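Local coordinates for bromo domain-containing protein (Trypanosoma brucei brucei, PDB 5KO4) that is of unknown function but carries a bromodomain, the four-helix fold that in its relatives reads acetylated lysines, and so probably binds acetyl-lysine, at residues S13-V18 against L49-L54; S63-D68 against D99-E104; Q74-Y79 against T88-I93. One frame throughout, in Å; residues are numbered along the deposited sequence. Where two conformers were deposited one is given.

Contact 1: residues S13-V18 against L49-L54; sequences SILHVV and LIKARL
Leu15 reaches from helix 8-21 to Ile50, Lys51 and Leu54 on helix 47-55, and nearly all of this contact is van der Waals packing round a single methyl group. Its CG stands anti to the backbone N (chi1 -179°), which sends the branched end across to helix 47-55. CD2 then does all the touching, and this long reach suits segment axes that lie 11.0 Å apart and run nearly antiparallel, at 161°. On the apolar side, Leu15 CD2 meets Leu54 CD1 at 3.7 Å, methyl against methyl, and Ile50 CG2 a little more loosely at 4.1 Å. Ile50 and Leu54 are one helical turn apart and point the same way, so the methyl rests in the notch between them.

The second kind of contact is with the main chain and the first side-chain carbons of Lys51. Lys51 lies between those two hydrophobic residues at the border of the interface, and Leu15 CD2 comes down on its backbone, 3.6 Å from Lys51 CA, with Lys51 CB at 3.8 Å. A long flexible lysine suits this border: its first carbons help to cover the leucine, while bends at chi2 and chi4 lead the ammonium away from the apolar contact. No hydrogen bond joins the two segments, and each satisfies its backbone along its own helix, as in Leu54 N to Ile50 O.

These are the first two of the four main helices of the bromodomain bundle, joined by the long loop that ends near Met45. Helix 62-80 closes the inner side, where Met69 touches both Leu15 and Ile50. Helix 85-104 packs against the other flank of helix 8-21, with Leu100 on Ile14 and Ile93 on Val18.

Contact 2: residues S63-D68 against D99-E104; sequences SAFIND and DLFVTE
Ile66 and Phe101 mark the closest approach of the backbones, with CA atoms 7.9 Å apart on two helical segments well inclined to each other, and the space between them is filled by their side chains. The ring of Phe101 presents one face to Ile66. Ile66 CG1 sits 3.7 Å from the centroid of the Phe101 ring, only 2° off the normal, so this is a CH-pi contact centred on the ring, in which one C-H of the methylene points at the ring centre. The other branch, CG2, reaches the rim of the same face, 3.8 Å from Phe101 CE2. A beta-branched residue suits the place because branching at CB puts both CG1 and CG2 over one ring. In Phe101, CG is anti to the carbonyl carbon (chi1 -58°); this turn sends the ring across to Ile66, and the two side chains slide past each other in opposite directions.

Phe65 approaches the same phenylalanine from the neighbouring position on its helix. Its CE2 lies 4.2 Å from Phe101 CE1, a looser apolar contact. Helices 62-80 and 85-104 are the last two of the left-handed four-helix bundle that defines bromodomains, and this is its end remote from the loop joining them. Phe65 belongs to the bundle's interior, where it also touches Cys11 of helix 8-21 and Ile50 of helix 47-55, whereas Ile66 is bordered by Leu105.

On the outer side of helix 85-104, Thr103 OG1 donates to Asp99 O at 2.7 Å, one turn back, so the hydroxyl is satisfied by its own helix close to the C terminus. Asp68 takes no part in the contact; its OD2 pairs with Arg53 NH1 in a salt bridge and with Tyr59 OH in a hydrogen bond.

Contact 3: residues Q74-Y79 against T88-I93; sequences QNCYDY and TLARRI
The guanidinium of Arg91 lies over one face of Tyr77, with Ala90 beside the ring, and these three residues make most of the contact. Arg91 NH1 is poised 3.2 Å above the centre of the Tyr77 ring, and the geometry is that of a cation-pi pair: Arg91 CZ is 4.3 Å from the Tyr77 centroid and 10° off the normal. The planes are 68° apart, so the guanidinium is not stacked flat but dips one nitrogen into the pi face. Bends at chi2 and chi3 fold the arginine back over the tyrosine, and its aliphatic part is used as well, since Arg91 CD comes within 3.2 Å of Tyr77 OH.

Beside this pair the packing is small and apolar. Ala90 CB touches Tyr77 CE1 at 3.6 Å and Cys76 SG at 3.7 Å. Cys76 and Ala90 lie where the backbones are nearest, and such short side chains let the axes of the two segments come within 9.3 Å of each other, nearly antiparallel at 157°.

Further out, acidic residues hold the polar ends. Glu82 makes a salt bridge with Arg91 NH1, the nitrogen that sits on the ring, and Tyr77 OH is hydrogen-bonded to Glu94, one turn beyond Ala90; together they probably fix both partners of the pair. Gln74 NE2 donates to Asp78 OD1 at 2.9 Å, a bond within one turn of helix 62-80.

The contact ties helix 62-80 to helix 85-104 just before and after the short loop that connects them, which in bromodomains helps to frame the acetyl-lysine pocket. Ile93 faces helix 8-21, touching Leu21, while Leu89 packs on Pro35 of the second subunit and Thr88 on Asp36 of that same subunit.

Overall arrangement
From the N terminus, contact 1 closes the first large loop, bringing helix 47-55 back against helix 8-21 across the long connection that holds the short helix 37-40. Only then does contact 2 open, so the two are in series. Contact 2 joins the start of helix 62-80 to the end of helix 85-104, and contact 3 nests inside its loop as the inner closure of the same hairpin. Contacts 1 and 3 lie on opposite sides of the chain's centre, about 17 Å between centres. Contacts 1 and 2 are joined by the Arg53-Asp68 salt bridge and by Ile50 on Phe65, while Val18 on Ile93 links contacts 1 and 3.

Contact 1: residues S13-V18 against L49-L54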
# COMPACT_ATOMS: atom_id res chain seq x y z
N SER A 13 13.98 -20.85 -6.03
CA SER A 13 14.84 -19.81 -6.57
C SER A 13 14.02 -18.68 -7.22
O SER A 13 14.35 -17.51 -7.02
CB SER A 13 15.85 -20.39 -7.56
OG SER A 13 15.27 -20.82 -8.78
N ILE A 14 12.92 -19.00 -7.90
CA ILE A 14 12.09 -17.97 -8.52
C ILE A 14 11.43 -17.12 -7.44
O ILE A 14 11.40 -15.89 -7.55
CB ILE A 14 11.04 -18.58 -9.48
CG1 ILE A 14 11.76 -19.25 -10.68
CG2 ILE A 14 10.07 -17.50 -9.96
CD1 ILE A 14 10.90 -20.16 -11.49
N LEU A 15 10.94 -17.74 -6.38
CA LEU A 15 10.37 -16.98 -5.28
C LEU A 15 11.43 -16.06 -4.65
O LEU A 15 11.11 -14.91 -4.31
CB LEU A 15 9.78 -17.92 -4.24
CG LEU A 15 9.12 -17.24 -3.02
CD1 LEU A 15 7.96 -16.31 -3.44
CD2 LEU A 15 8.62 -18.28 -2.03
N HIS A 16 12.67 -16.53 -4.50
CA HIS A 16 13.74 -15.70 -3.94
C HIS A 16 13.99 -14.48 -4.83
O HIS A 16 14.16 -13.38 -4.32
CB HIS A 16 15.01 -16.52 -3.78
CG HIS A 16 16.13 -15.76 -3.15
ND1 HIS A 16 16.26 -15.69 -1.77
CD2 HIS A 16 17.16 -15.10 -3.73
CE1 HIS A 16 17.36 -14.98 -1.55
NE2 HIS A 16 17.93 -14.59 -2.70
N VAL A 17 14.00 -14.67 -6.16
CA VAL A 17 14.22 -13.56 -7.08
C VAL A 17 13.11 -12.52 -6.91
O VAL A 17 13.38 -11.33 -6.76
CB VAL A 17 14.30 -14.07 -8.55
CG1 VAL A 17 14.24 -12.91 -9.55
CG2 VAL A 17 15.57 -14.88 -8.77
N VAL A 18 11.87 -12.98 -6.90
CA VAL A 18 10.72 -12.09 -6.78
C VAL A 18 10.74 -11.33 -5.44
O VAL A 18 10.50 -10.13 -5.42
CB VAL A 18 9.43 -12.91 -6.96
CG1 VAL A 18 8.22 -12.20 -6.42
CG2 VAL A 18 9.25 -13.31 -8.43
N LEU A 49 3.21 -16.35 2.37
CA LEU A 49 2.31 -17.51 2.34
C LEU A 49 2.80 -18.54 1.32
O LEU A 49 2.82 -19.73 1.61
CB LEU A 49 0.88 -17.07 2.01
CG LEU A 49 -0.18 -18.17 2.00
CD1 LEU A 49 -0.15 -19.01 3.30
CD2 LEU A 49 -1.56 -17.59 1.80
N ILE A 50 3.27 -18.07 0.15
CA ILE A 50 3.81 -18.99 -0.85
C ILE A 50 5.07 -19.67 -0.29
O ILE A 50 5.26 -20.86 -0.52
CB ILE A 50 4.09 -18.23 -2.17
CG1 ILE A 50 2.75 -17.69 -2.74
CG2 ILE A 50 4.80 -19.14 -3.19
CD1 ILE A 50 2.89 -16.84 -3.96
N LYS A 51 5.92 -18.93 0.42
CA LYS A 51 7.11 -19.52 1.03
C LYS A 51 6.71 -20.63 2.01
O LYS A 51 7.28 -21.71 1.99
CB LYS A 51 7.93 -18.43 1.75
CG LYS A 51 9.19 -18.93 2.45
CD LYS A 51 10.27 -19.34 1.46
CE LYS A 51 11.30 -20.23 2.10
NZ LYS A 51 11.92 -19.61 3.30
N ALA A 52 5.70 -20.36 2.84
CA ALA A 52 5.22 -21.35 3.81
C ALA A 52 4.67 -22.60 3.10
O ALA A 52 4.88 -23.72 3.55
CB ALA A 52 4.16 -20.74 4.71
N ARG A 53 3.99 -22.40 1.97
CA ARG A 53 3.46 -23.51 1.20
C ARG A 53 4.57 -24.35 0.60
O ARG A 53 4.44 -25.57 0.54
CB ARG A 53 2.50 -22.99 0.12
CG ARG A 53 1.24 -22.48 0.76
CD ARG A 53 0.24 -21.92 -0.19
NE ARG A 53 -1.01 -21.66 0.52
CZ ARG A 53 -2.14 -21.25 -0.04
NH1 ARG A 53 -2.20 -21.05 -1.35
NH2 ARG A 53 -3.24 -21.09 0.70
N LEU A 54 5.69 -23.72 0.16
CA LEU A 54 6.84 -24.49 -0.33
C LEU A 54 7.41 -25.33 0.80
O LEU A 54 7.67 -26.52 0.62
CB LEU A 54 7.94 -23.58 -0.89
CG LEU A 54 7.73 -23.03 -2.28
CD1 LEU A 54 8.77 -21.97 -2.58
CD2 LEU A 54 7.85 -24.12 -3.33

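Contact 2: residues S63-D68 against D99-E104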
# COMPACT_ATOMS: atom_id res chain seq x y z
N SER A 63 2.58 -26.07 -11.75
CA SER A 63 1.41 -25.28 -12.11
C SER A 63 0.73 -24.66 -10.88
O SER A 63 0.25 -23.54 -10.97
CB SER A 63 0.40 -26.12 -12.88
OG SER A 63 -0.70 -25.33 -13.31
N ALA A 64 0.69 -25.39 -9.75
CA ALA A 64 0.04 -24.87 -8.54
C ALA A 64 0.84 -23.72 -7.93
O ALA A 64 0.26 -22.74 -7.47
CB ALA A 64 -0.13 -25.99 -7.53
N PHE A 65 2.18 -23.82 -7.98
CA PHE A 65 3.04 -22.73 -7.51
C PHE A 65 2.87 -21.50 -8.43
O PHE A 65 2.67 -20.38 -7.94
CB PHE A 65 4.49 -23.20 -7.49
CG PHE A 65 5.50 -22.11 -7.31
CD1 PHE A 65 5.77 -21.58 -6.06
CD2 PHE A 65 6.19 -21.59 -8.40
CE1 PHE A 65 6.70 -20.56 -5.90
CE2 PHE A 65 7.16 -20.61 -8.22
CZ PHE A 65 7.41 -20.10 -6.97
N ILE A 66 2.88 -21.73 -9.75
CA ILE A 66 2.69 -20.66 -10.73
C ILE A 66 1.36 -19.96 -10.49
O ILE A 66 1.29 -18.73 -10.52
CB ILE A 66 2.79 -21.22 -12.18
CG1 ILE A 66 4.27 -21.57 -12.51
CG2 ILE A 66 2.22 -20.23 -13.20
CD1 ILE A 66 4.43 -22.48 -13.69
N ASN A 67 0.30 -20.72 -10.24
CA ASN A 67 -1.00 -20.13 -9.98
C ASN A 67 -0.96 -19.15 -8.81
O ASN A 67 -1.51 -18.07 -8.91
CB ASN A 67 -2.02 -21.20 -9.68
CG ASN A 67 -2.43 -21.98 -10.89
OD1 ASN A 67 -2.14 -21.62 -12.02
ND2 ASN A 67 -2.94 -23.15 -10.66
N ASP A 68 -0.33 -19.54 -7.69
CA ASP A 68 -0.29 -18.65 -6.53
C ASP A 68 0.58 -17.41 -6.79
O ASP A 68 0.22 -16.31 -6.37
CB ASP A 68 0.22 -19.38 -5.29
CG ASP A 68 -0.79 -20.30 -4.67
OD1 ASP A 68 -1.96 -20.31 -5.12
OD2 ASP A 68 -0.41 -21.05 -3.74
N ASP A 99 9.42 -14.82 -17.26
CA ASP A 99 10.68 -15.09 -17.97
C ASP A 99 11.39 -16.31 -17.41
O ASP A 99 12.12 -16.98 -18.13
CB ASP A 99 11.64 -13.90 -17.86
CG ASP A 99 11.26 -12.65 -18.62
OD1 ASP A 99 10.35 -12.72 -19.49
OD2 ASP A 99 11.85 -11.59 -18.33
N LEU A 100 11.26 -16.54 -16.09
CA LEU A 100 11.91 -17.66 -15.43
C LEU A 100 11.08 -18.94 -15.52
O LEU A 100 11.67 -20.00 -15.70
CB LEU A 100 12.18 -17.32 -13.97
CG LEU A 100 13.10 -16.12 -13.75
CD1 LEU A 100 13.23 -15.78 -12.28
CD2 LEU A 100 14.47 -16.36 -14.36
N PHE A 101 9.73 -18.87 -15.49
CA PHE A 101 8.92 -20.10 -15.59
C PHE A 101 9.19 -20.81 -16.90
O PHE A 101 9.24 -22.04 -16.92
CB PHE A 101 7.42 -19.82 -15.53
CG PHE A 101 6.87 -19.13 -14.32
CD1 PHE A 101 7.42 -19.33 -13.06
CD2 PHE A 101 5.71 -18.38 -14.41
CE1 PHE A 101 6.88 -18.71 -11.94
CE2 PHE A 101 5.14 -17.81 -13.28
CZ PHE A 101 5.73 -17.97 -12.05
N VAL A 102 9.24 -20.06 -18.02
CA VAL A 102 9.46 -20.65 -19.36
C VAL A 102 10.78 -21.38 -19.40
O VAL A 102 10.87 -22.47 -19.96
CB VAL A 102 9.40 -19.61 -20.51
CG1 VAL A 102 7.99 -19.11 -20.73
CG2 VAL A 102 10.37 -18.45 -20.28
N THR A 103 11.82 -20.76 -18.84
CA THR A 103 13.19 -21.23 -18.86
C THR A 103 13.44 -22.38 -17.86
O THR A 103 14.19 -23.30 -18.19
CB THR A 103 14.11 -20.05 -18.54
OG1 THR A 103 13.63 -18.90 -19.24
CG2 THR A 103 15.55 -20.32 -18.93
N GLU A 104 12.89 -22.29 -16.63
CA GLU A 104 13.18 -23.23 -15.53
C GLU A 104 12.12 -24.30 -15.31
O GLU A 104 12.46 -25.36 -14.81
CB GLU A 104 13.32 -22.46 -14.22
CG GLU A 104 14.47 -21.50 -14.21
CD GLU A 104 14.68 -20.92 -12.83
OE1 GLU A 104 15.00 -21.69 -11.90
OE2 GLU A 104 14.38 -19.73 -12.65

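Contact 3: residues Q74-Y79 against T88-I93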
# COMPACT_ATOMS: atom_id res chain seq x y z
N GLN A 74 -2.02 -10.46 -9.97
CA GLN A 74 -3.36 -10.15 -10.45
C GLN A 74 -4.19 -9.48 -9.35
O GLN A 74 -4.96 -8.56 -9.63
CB GLN A 74 -4.07 -11.38 -10.98
CG GLN A 74 -5.36 -11.05 -11.74
CD GLN A 74 -5.10 -10.14 -12.91
OE1 GLN A 74 -4.22 -10.41 -13.76
NE2 GLN A 74 -5.85 -9.04 -13.02
N ASN A 75 -4.00 -9.88 -8.08
CA ASN A 75 -4.72 -9.21 -7.00
C ASN A 75 -4.30 -7.75 -6.90
O ASN A 75 -5.14 -6.88 -6.67
CB ASN A 75 -4.47 -9.90 -5.66
CG ASN A 75 -5.23 -11.19 -5.51
OD1 ASN A 75 -6.17 -11.49 -6.25
ND2 ASN A 75 -4.85 -11.97 -4.49
N CYS A 76 -3.03 -7.47 -7.13
CA CYS A 76 -2.56 -6.09 -7.15
C CYS A 76 -3.28 -5.31 -8.24
O CYS A 76 -3.75 -4.19 -7.99
CB CYS A 76 -1.06 -6.03 -7.34
SG CYS A 76 -0.40 -4.35 -7.48
N TYR A 77 -3.37 -5.88 -9.44
CA TYR A 77 -4.03 -5.16 -10.52
C TYR A 77 -5.48 -4.92 -10.20
O TYR A 77 -6.00 -3.85 -10.49
CB TYR A 77 -3.90 -5.90 -11.86
CG TYR A 77 -2.49 -6.33 -12.23
CD1 TYR A 77 -1.37 -5.63 -11.79
CD2 TYR A 77 -2.27 -7.51 -12.93
CE1 TYR A 77 -0.08 -6.08 -12.06
CE2 TYR A 77 -0.98 -7.97 -13.20
CZ TYR A 77 0.11 -7.27 -12.73
OH TYR A 77 1.39 -7.72 -12.97
N ASP A 78 -6.14 -5.89 -9.60
CA ASP A 78 -7.57 -5.76 -9.33
C ASP A 78 -7.84 -4.76 -8.21
O ASP A 78 -8.81 -4.01 -8.30
CB ASP A 78 -8.16 -7.13 -8.97
CG ASP A 78 -8.13 -8.12 -10.13
OD1 ASP A 78 -7.72 -7.72 -11.25
OD2 ASP A 78 -8.43 -9.30 -9.90
N TYR A 79 -7.00 -4.70 -7.19
CA TYR A 79 -7.22 -3.81 -6.06
C TYR A 79 -6.80 -2.37 -6.40
O TYR A 79 -7.53 -1.41 -6.12
CB TYR A 79 -6.45 -4.32 -4.84
CG TYR A 79 -6.67 -3.50 -3.59
CD1 TYR A 79 -7.82 -3.66 -2.83
CD2 TYR A 79 -5.70 -2.62 -3.13
CE1 TYR A 79 -8.01 -2.95 -1.65
CE2 TYR A 79 -5.90 -1.86 -1.99
CZ TYR A 79 -7.05 -2.05 -1.23
OH TYR A 79 -7.20 -1.29 -0.10
N THR A 88 2.79 -1.04 -11.32
CA THR A 88 4.04 -1.01 -12.09
C THR A 88 5.05 -1.96 -11.47
O THR A 88 5.72 -2.68 -12.21
CB THR A 88 4.66 0.40 -12.25
OG1 THR A 88 5.07 0.92 -10.97
CG2 THR A 88 3.73 1.36 -12.91
N LEU A 89 5.16 -1.99 -10.14
CA LEU A 89 6.11 -2.92 -9.49
C LEU A 89 5.63 -4.37 -9.69
O LEU A 89 6.42 -5.24 -10.07
CB LEU A 89 6.23 -2.63 -7.99
CG LEU A 89 7.08 -3.65 -7.21
CD1 LEU A 89 8.52 -3.74 -7.78
CD2 LEU A 89 7.08 -3.32 -5.72
N ALA A 90 4.34 -4.64 -9.47
CA ALA A 90 3.83 -5.99 -9.67
C ALA A 90 4.06 -6.46 -11.11
O ALA A 90 4.39 -7.62 -11.32
CB ALA A 90 2.35 -6.06 -9.34
N ARG A 91 3.94 -5.55 -12.10
CA ARG A 91 4.17 -5.93 -13.50
C ARG A 91 5.62 -6.30 -13.73
O ARG A 91 5.89 -7.27 -14.44
CB ARG A 91 3.78 -4.78 -14.45
CG ARG A 91 2.27 -4.64 -14.67
CD ARG A 91 1.69 -5.73 -15.48
NE ARG A 91 0.79 -5.26 -16.53
CZ ARG A 91 -0.51 -5.01 -16.38
NH1 ARG A 91 -1.06 -5.03 -15.17
NH2 ARG A 91 -1.25 -4.67 -17.42
N ARG A 92 6.58 -5.55 -13.15
CA ARG A 92 7.99 -5.92 -13.32
C ARG A 92 8.25 -7.30 -12.71
O ARG A 92 9.01 -8.09 -13.26
CB ARG A 92 8.92 -4.89 -12.67
CG ARG A 92 8.89 -3.49 -13.28
CD ARG A 92 8.86 -3.45 -14.80
NE ARG A 92 10.01 -4.14 -15.41
CZ ARG A 92 10.20 -4.26 -16.72
NH1 ARG A 92 9.33 -3.74 -17.58
NH2 ARG A 92 11.26 -4.91 -17.18
N ILE A 93 7.60 -7.59 -11.58
CA ILE A 93 7.73 -8.89 -10.93
C ILE A 93 7.08 -9.97 -11.79
O ILE A 93 7.65 -11.05 -11.94
CB ILE A 93 7.11 -8.81 -9.51
CG1 ILE A 93 8.04 -8.00 -8.60
CG2 ILE A 93 6.85 -10.22 -8.93
CD1 ILE A 93 7.43 -7.59 -7.28